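Local structure of polyketide synthase associated protein 5 (Mycobacterium tuberculosis, 1Q9J) at residues Val134-Asp137 and Glu138-Arg142. The protein probably catalyses the final step of phthiocerol dimycocerosate ester synthesis, transferring mycocerosyl groups from mycocerosic acid synthase onto the diol substrates. Residues are numbered along the deposited sequence; the frame is centred on the assembly and turned at random.
Sequences VLVD and ELFSR
Glu138, Leu139, Phe140 and Ser141 each give their N-H to the carbonyl four residues earlier, on Val134, Leu135, Val136 and Asp137, the regular i to i+4 pattern of an alpha-helix, here two successive turns within helix 129-148. The bonds are uneven: Leu139 N meets Leu135 O at 2.8 Å, almost in line with the carbonyl, whereas the bond from Phe140 N to Val136 O, 3.4 Å long, is weak though nearly straight. Val136 O also has the rim of the Phe140 ring beside it, near the ring plane, with CD1 3.1 Å away. Val136 and Phe140 point the same way, side by side. With CG1 of Val136 set opposite its backbone N (chi1 178°), this methyl approaches the ring at CE1, 4.1 Å off. The two side chains belong to the buried flank, where Val136 touches Leu120 and Phe140 touches Leu118 of strand 117-123; Leu135 and Leu139 join them in packing the helix against the sheet. Elsewhere round the helix, Glu138 and Arg142 form an i to i+4 salt bridge beside helix 36-49. The Glu138 chain is extended as far as CD, and its carboxylate oxygen OE1 is hydrogen-bonded to His50, so that both carboxylate oxygens have a partner. OE2 lies at the guanidinium edge, in its plane, 2.8 Å from Arg142 NH1, although, with an N-H...O angle of 127°, the hydrogen bond within this salt bridge is weak.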
# COMPACT_ATOMS: atom_id res chain seq x y z
N VAL A 134 -0.40 7.31 7.63
CA VAL A 134 -0.20 8.10 8.83
C VAL A 134 0.30 9.51 8.49
O VAL A 134 -0.12 10.49 9.10
CB VAL A 134 0.79 7.41 9.81
CG1 VAL A 134 1.23 8.39 10.90
CG2 VAL A 134 0.13 6.20 10.45
N LEU A 135 1.20 9.59 7.51
CA LEU A 135 1.75 10.87 7.06
C LEU A 135 0.63 11.71 6.45
O LEU A 135 0.37 12.84 6.86
CB LEU A 135 2.87 10.64 6.03
CG LEU A 135 4.09 9.92 6.59
CD1 LEU A 135 5.05 9.54 5.48
CD2 LEU A 135 4.77 10.79 7.63
N VAL A 136 -0.04 11.12 5.46
CA VAL A 136 -1.15 11.75 4.76
C VAL A 136 -2.16 12.29 5.78
O VAL A 136 -2.73 13.37 5.61
CB VAL A 136 -1.88 10.72 3.87
CG1 VAL A 136 -3.07 11.36 3.18
CG2 VAL A 136 -0.91 10.12 2.88
N ASP A 137 -2.39 11.53 6.83
CA ASP A 137 -3.33 11.93 7.86
C ASP A 137 -2.72 13.09 8.69
O ASP A 137 -3.41 14.05 9.05
CB ASP A 137 -3.67 10.70 8.72
CG ASP A 137 -4.44 11.07 9.97
OD1 ASP A 137 -3.80 11.20 11.02
OD2 ASP A 137 -5.68 11.22 9.90
N GLU A 138 -1.43 13.00 8.96
CA GLU A 138 -0.76 14.05 9.70
C GLU A 138 -0.87 15.38 8.93
O GLU A 138 -1.22 16.42 9.50
CB GLU A 138 0.71 13.71 9.88
CG GLU A 138 1.43 14.63 10.84
CD GLU A 138 2.87 14.23 11.04
OE1 GLU A 138 3.12 13.03 11.35
OE2 GLU A 138 3.74 15.13 10.90
N LEU A 139 -0.56 15.33 7.63
CA LEU A 139 -0.64 16.51 6.78
C LEU A 139 -1.98 17.24 6.95
O LEU A 139 -2.01 18.42 7.30
CB LEU A 139 -0.46 16.11 5.30
CG LEU A 139 -0.73 17.23 4.26
CD1 LEU A 139 0.39 18.26 4.30
CD2 LEU A 139 -0.83 16.62 2.88
N PHE A 140 -3.09 16.53 6.70
CA PHE A 140 -4.41 17.13 6.84
C PHE A 140 -4.69 17.56 8.29
O PHE A 140 -5.46 18.49 8.53
CB PHE A 140 -5.50 16.17 6.42
CG PHE A 140 -5.68 16.03 4.93
CD1 PHE A 140 -4.85 15.20 4.19
CD2 PHE A 140 -6.78 16.62 4.31
CE1 PHE A 140 -5.12 14.94 2.82
CE2 PHE A 140 -7.06 16.37 2.94
CZ PHE A 140 -6.23 15.52 2.21
N SER A 141 -4.08 16.88 9.25
CA SER A 141 -4.30 17.25 10.64
C SER A 141 -3.65 18.61 10.87
O SER A 141 -4.17 19.43 11.61
CB SER A 141 -3.68 16.21 11.58
OG SER A 141 -3.54 16.73 12.90
N ARG A 142 -2.53 18.85 10.21
CA ARG A 142 -1.83 20.11 10.37
C ARG A 142 -2.47 21.21 9.54
O ARG A 142 -2.45 22.38 9.92
CB ARG A 142 -0.36 19.96 9.97
CG ARG A 142 0.27 18.69 10.52
CD ARG A 142 1.79 18.75 10.46
NE ARG A 142 2.31 19.39 11.66
CZ ARG A 142 3.11 18.79 12.52
NH1 ARG A 142 3.49 17.53 12.32
NH2 ARG A 142 3.51 19.44 13.61